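Local coordinates for protein GCN5-related N-acetyltransferase (Brucella melitensis biovar Abortus 2308, PDB 3TCV) that belongs to the GCN5-related N-acetyltransferase family and probably transfers an acetyl group from acetyl-CoA to an amine, perhaps a protein N-terminus, at residues R141-Q153 and W213-A225. Sequence-based numbering, arbitrary orientation.
Sequences RPAATEAQFLFMQ and WPALKQAYQAWLA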
loop_
_atom_site.group_PDB
_atom_site.type_symbol
_atom_site.label_atom_id
_atom_site.label_comp_id
_atom_site.label_asym_id
_atom_site.label_seq_id
_atom_site.Cartn_x
_atom_site.Cartn_y
_atom_site.Cartn_z
ATOM N N ARG B 141 1.964 19.232 22.394
ATOM C CA ARG B 141 1.400 19.194 23.734
ATOM C C ARG B 141 0.771 17.812 23.966
ATOM O O ARG B 141 0.561 17.045 23.019
ATOM C CB ARG B 141 0.341 20.309 23.916
ATOM N N PRO B 142 0.480 17.475 25.228
ATOM C CA PRO B 142 -0.062 16.159 25.527
ATOM C C PRO B 142 -1.336 15.792 24.756
ATOM O O PRO B 142 -1.519 14.612 24.443
ATOM C CB PRO B 142 -0.303 16.202 27.052
ATOM C CG PRO B 142 0.696 17.194 27.543
ATOM C CD PRO B 142 0.811 18.231 26.456
ATOM N N ALA B 143 -2.174 16.777 24.426
ATOM C CA ALA B 143 -3.384 16.544 23.633
ATOM C C ALA B 143 -3.095 15.819 22.305
ATOM O O ALA B 143 -3.863 14.940 21.912
ATOM C CB ALA B 143 -4.127 17.858 23.361
ATOM N N ALA B 144 -2.025 16.215 21.615
ATOM C CA ALA B 144 -1.646 15.591 20.328
ATOM C C ALA B 144 -1.240 14.134 20.519
ATOM O O ALA B 144 -1.682 13.260 19.761
ATOM C CB ALA B 144 -0.500 16.357 19.649
ATOM N N THR B 145 -0.451 13.863 21.557
ATOM C CA THR B 145 -0.069 12.486 21.847
ATOM C C THR B 145 -1.318 11.673 22.205
ATOM O O THR B 145 -1.478 10.552 21.748
ATOM C CB THR B 145 0.995 12.405 22.961
ATOM O OG1 THR B 145 2.241 12.916 22.465
ATOM C CG2 THR B 145 1.175 10.953 23.502
ATOM N N GLU B 146 -2.209 12.239 23.014
ATOM C CA GLU B 146 -3.432 11.512 23.394
ATOM C C GLU B 146 -4.396 11.294 22.209
ATOM O O GLU B 146 -5.081 10.272 22.174
ATOM C CB GLU B 146 -4.139 12.179 24.584
ATOM C CG GLU B 146 -5.239 11.317 25.173
ATOM C CD GLU B 146 -5.894 11.975 26.380
ATOM O OE1 GLU B 146 -6.197 13.184 26.325
ATOM O OE2 GLU B 146 -6.113 11.273 27.383
ATOM N N ALA B 147 -4.426 12.220 21.237
ATOM C CA ALA B 147 -5.216 12.033 20.016
ATOM C C ALA B 147 -4.797 10.765 19.266
ATOM O O ALA B 147 -5.638 9.985 18.786
ATOM C CB ALA B 147 -5.078 13.233 19.107
ATOM N N GLN B 148 -3.488 10.569 19.178
ATOM C CA GLN B 148 -2.907 9.377 18.546
ATOM C C GLN B 148 -3.266 8.129 19.381
ATOM O O GLN B 148 -3.762 7.113 18.836
ATOM C CB GLN B 148 -1.381 9.555 18.416
ATOM C CG GLN B 148 -0.665 8.701 17.401
ATOM C CD GLN B 148 -0.847 7.207 17.578
ATOM O OE1 GLN B 148 -1.580 6.612 16.840
ATOM N NE2 GLN B 148 -0.147 6.604 18.517
ATOM N N PHE B 149 -3.025 8.234 20.698
ATOM C CA PHE B 149 -3.262 7.160 21.649
ATOM C C PHE B 149 -4.686 6.643 21.572
ATOM O O PHE B 149 -4.913 5.434 21.572
ATOM C CB PHE B 149 -3.003 7.608 23.098
ATOM C CG PHE B 149 -3.238 6.516 24.119
ATOM C CD1 PHE B 149 -2.382 5.424 24.205
ATOM C CD2 PHE B 149 -4.345 6.558 24.958
ATOM C CE1 PHE B 149 -2.617 4.409 25.133
ATOM C CE2 PHE B 149 -4.584 5.555 25.893
ATOM C CZ PHE B 149 -3.715 4.481 25.983
ATOM N N LEU B 150 -5.655 7.552 21.556
ATOM C CA LEU B 150 -7.050 7.134 21.543
ATOM C C LEU B 150 -7.415 6.295 20.304
ATOM O O LEU B 150 -8.170 5.340 20.407
ATOM C CB LEU B 150 -7.977 8.334 21.696
ATOM C CG LEU B 150 -8.005 9.018 23.070
ATOM C CD1 LEU B 150 -8.738 10.350 22.949
ATOM C CD2 LEU B 150 -8.603 8.122 24.165
ATOM N N PHE B 151 -6.881 6.645 19.133
ATOM C CA PHE B 151 -7.061 5.821 17.955
ATOM C C PHE B 151 -6.376 4.460 18.115
ATOM O O PHE B 151 -6.959 3.425 17.777
ATOM C CB PHE B 151 -6.475 6.515 16.721
ATOM C CG PHE B 151 -7.446 7.367 15.928
ATOM C CD1 PHE B 151 -8.715 7.711 16.398
ATOM C CD2 PHE B 151 -7.041 7.881 14.687
ATOM C CE1 PHE B 151 -9.562 8.495 15.616
ATOM C CE2 PHE B 151 -7.884 8.668 13.916
ATOM C CZ PHE B 151 -9.144 8.977 14.396
ATOM N N MET B 152 -5.139 4.464 18.617
ATOM C CA MET B 152 -4.360 3.233 18.711
ATOM C C MET B 152 -5.055 2.250 19.655
ATOM O O MET B 152 -5.183 1.043 19.380
ATOM C CB MET B 152 -2.943 3.514 19.187
ATOM C CG MET B 152 -2.024 2.314 18.992
ATOM S SD MET B 152 -0.287 2.752 18.864
ATOM C CE MET B 152 0.012 3.328 20.498
ATOM N N GLN B 153 -5.532 2.794 20.766
ATOM C CA GLN B 153 -6.250 1.997 21.757
ATOM C C GLN B 153 -7.521 1.370 21.180
ATOM O O GLN B 153 -7.824 0.201 21.429
ATOM C CB GLN B 153 -6.630 2.886 22.926
ATOM C CG GLN B 153 -7.226 2.117 24.082
ATOM C CD GLN B 153 -7.324 2.962 25.319
ATOM O OE1 GLN B 153 -6.741 2.625 26.362
ATOM N NE2 GLN B 153 -8.028 4.075 25.214
ATOM N N TRP B 213 1.648 -3.647 20.968
ATOM C CA TRP B 213 0.714 -2.696 21.571
ATOM C C TRP B 213 0.745 -2.721 23.091
ATOM O O TRP B 213 0.776 -1.669 23.704
ATOM C CB TRP B 213 -0.697 -2.929 21.021
ATOM C CG TRP B 213 -1.814 -2.401 21.873
ATOM C CD1 TRP B 213 -2.848 -3.138 22.448
ATOM C CD2 TRP B 213 -2.070 -1.007 22.276
ATOM N NE1 TRP B 213 -3.696 -2.327 23.142
ATOM C CE2 TRP B 213 -3.287 -1.036 23.080
ATOM C CE3 TRP B 213 -1.437 0.202 22.064
ATOM C CZ2 TRP B 213 -3.826 0.111 23.638
ATOM C CZ3 TRP B 213 -1.994 1.361 22.634
ATOM C CH2 TRP B 213 -3.162 1.306 23.410
ATOM N N PRO B 214 0.786 -3.914 23.715
ATOM C CA PRO B 214 0.660 -3.850 25.191
ATOM C C PRO B 214 1.766 -3.047 25.901
ATOM O O PRO B 214 1.477 -2.288 26.834
ATOM C CB PRO B 214 0.636 -5.323 25.606
ATOM C CG PRO B 214 0.105 -6.045 24.424
ATOM C CD PRO B 214 0.718 -5.299 23.236
ATOM N N ALA B 215 3.008 -3.169 25.447
ATOM C CA ALA B 215 4.106 -2.403 26.048
ATOM C C ALA B 215 3.966 -0.923 25.715
ATOM O O ALA B 215 4.237 -0.059 26.558
ATOM C CB ALA B 215 5.461 -2.943 25.602
ATOM N N LEU B 216 3.531 -0.618 24.495
ATOM C CA LEU B 216 3.272 0.765 24.148
ATOM C C LEU B 216 2.184 1.373 25.020
ATOM O O LEU B 216 2.352 2.486 25.521
ATOM C CB LEU B 216 2.919 0.899 22.671
ATOM C CG LEU B 216 4.132 0.810 21.777
ATOM C CD1 LEU B 216 3.635 0.792 20.327
ATOM C CD2 LEU B 216 5.107 1.980 22.015
ATOM N N LYS B 217 1.085 0.651 25.192
ATOM C CA LYS B 217 -0.022 1.145 26.000
ATOM C C LYS B 217 0.476 1.587 27.385
ATOM O O LYS B 217 0.153 2.697 27.824
ATOM C CB LYS B 217 -1.130 0.087 26.128
ATOM C CG LYS B 217 -2.323 0.529 26.959
ATOM C CD LYS B 217 -3.403 -0.545 27.055
ATOM C CE LYS B 217 -4.674 0.013 27.686
ATOM N NZ LYS B 217 -5.729 -1.038 27.799
ATOM N N GLN B 218 1.282 0.749 28.040
ATOM C CA GLN B 218 1.817 1.062 29.379
ATOM C C GLN B 218 2.653 2.349 29.370
ATOM O O GLN B 218 2.543 3.167 30.275
ATOM C CB GLN B 218 2.639 -0.113 29.954
ATOM C CG GLN B 218 1.823 -1.389 30.136
ATOM C CD GLN B 218 2.458 -2.429 31.049
ATOM O OE1 GLN B 218 3.680 -2.616 31.065
ATOM N NE2 GLN B 218 1.618 -3.121 31.821
ATOM N N ALA B 219 3.465 2.534 28.326
ATOM C CA ALA B 219 4.367 3.687 28.241
ATOM C C ALA B 219 3.591 4.983 27.992
ATOM O O ALA B 219 3.931 6.025 28.544
ATOM C CB ALA B 219 5.420 3.461 27.154
ATOM N N TYR B 220 2.567 4.919 27.144
ATOM C CA TYR B 220 1.726 6.080 26.898
ATOM C C TYR B 220 0.947 6.457 28.168
ATOM O O TYR B 220 0.817 7.631 28.488
ATOM C CB TYR B 220 0.718 5.799 25.811
ATOM C CG TYR B 220 1.157 6.000 24.361
ATOM C CD1 TYR B 220 0.695 7.094 23.606
ATOM C CD2 TYR B 220 1.967 5.063 23.711
ATOM C CE1 TYR B 220 1.059 7.241 22.255
ATOM C CE2 TYR B 220 2.335 5.223 22.393
ATOM C CZ TYR B 220 1.888 6.307 21.663
ATOM O OH TYR B 220 2.245 6.398 20.320
ATOM N N GLN B 221 0.378 5.447 28.822
ATOM C CA GLN B 221 -0.430 5.697 30.030
ATOM C C GLN B 221 0.438 6.362 31.085
ATOM O O GLN B 221 -0.003 7.278 31.761
ATOM C CB GLN B 221 -1.039 4.399 30.570
ATOM C CG GLN B 221 -2.333 4.005 29.872
ATOM C CD GLN B 221 -2.861 2.644 30.303
ATOM O OE1 GLN B 221 -2.101 1.745 30.655
ATOM N NE2 GLN B 221 -4.176 2.482 30.228
ATOM N N ALA B 222 1.679 5.921 31.208
ATOM C CA ALA B 222 2.605 6.500 32.180
ATOM C C ALA B 222 2.926 7.951 31.810
ATOM O O ALA B 222 2.913 8.829 32.662
ATOM C CB ALA B 222 3.881 5.669 32.262
ATOM N N TRP B 223 3.169 8.201 30.521
ATOM C CA TRP B 223 3.516 9.534 30.035
ATOM C C TRP B 223 2.377 10.525 30.143
ATOM O O TRP B 223 2.603 11.698 30.459
ATOM C CB TRP B 223 4.027 9.467 28.570
ATOM C CG TRP B 223 4.543 10.810 28.123
ATOM C CD1 TRP B 223 5.799 11.361 28.362
ATOM C CD2 TRP B 223 3.803 11.867 27.435
ATOM N NE1 TRP B 223 5.881 12.620 27.867
ATOM C CE2 TRP B 223 4.733 12.980 27.287
ATOM C CE3 TRP B 223 2.524 11.986 26.910
ATOM C CZ2 TRP B 223 4.378 14.148 26.648
ATOM C CZ3 TRP B 223 2.174 13.176 26.291
ATOM C CH2 TRP B 223 3.086 14.229 26.155
ATOM N N LEU B 224 1.152 10.062 29.890
ATOM C CA LEU B 224 -0.029 10.907 29.928
ATOM C C LEU B 224 -0.513 11.191 31.351
ATOM O O LEU B 224 -1.297 12.096 31.546
ATOM C CB LEU B 224 -1.173 10.263 29.154
ATOM C CG LEU B 224 -0.990 10.232 27.631
ATOM C CD1 LEU B 224 -2.026 9.321 27.019
ATOM C CD2 LEU B 224 -1.101 11.607 26.991
ATOM N N ALA B 225 -0.044 10.422 32.321
ATOM C CA ALA B 225 -0.488 10.597 33.700
ATOM C C ALA B 225 -0.199 12.025 34.182
ATOM O O ALA B 225 0.852 12.586 33.874
ATOM C CB ALA B 225 0.194 9.578 34.601
#
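The indole of Trp213 meets Phe149, Met152 and Gln153 across the contact. One face carries CB of Lys217, from its own helix, 3.5 Å above the plane. The backbone C of Met152 lies over the opposite face, offset toward the rim. At the edge, near the ring plane, are Phe149 CE1 and Met152 CE. Gln153 CA comes obliquely, 3.6 Å from Trp213 CH2. This is a buried helix pair of the GNAT fold. Helix 142-158 follows strand 126-134. Its 142-153 part packs nearly antiparallel against helix 213-224; the axes of these segments approach to 10.9 Å and cross at -150°.

Phe149 is a knob among Lys217, Tyr220, Gln221 and Leu224. In return Tyr220 sits among Thr145, Gln148, Phe149 and Met152. The two rings are modestly tilted and displaced, with little ring over ring; Phe149 CD1 lies 3.5 Å from Tyr220 CB. With Trp213 they form an aromatic cluster. Met152 has CG anti to the backbone N, and its chain bends at chi3. This bend sets CE between two rings, 3.5 Å from both Trp213 CZ3 and Tyr220 CE2.

At the other end, Trp223 meets Pro142 CA with its edge, near the ring plane. Thr145 CB comes obliquely to the same indole, 3.6 Å from Trp223 CZ3. Leu224 is a further knob among Pro142, Thr145, Glu146 and Phe149.

Asp157, further along helix 142-158, accepts a hydrogen bond from Trp213 NE1 at OD1, and its OD2 forms a salt bridge with Lys217 NZ. Outside both helices, Phe182 O is hydrogen-bonded to the Tyr220 hydroxyl, and the Tyr164 hydroxyl to Gln148 OE1. The amide of Gln148 is turned 70° from the Tyr220 ring plane. Its NE2 gives Tyr220 OH a weak, bent hydrogen bond of 3.0 Å, with an angle of 128° at the hydrogen.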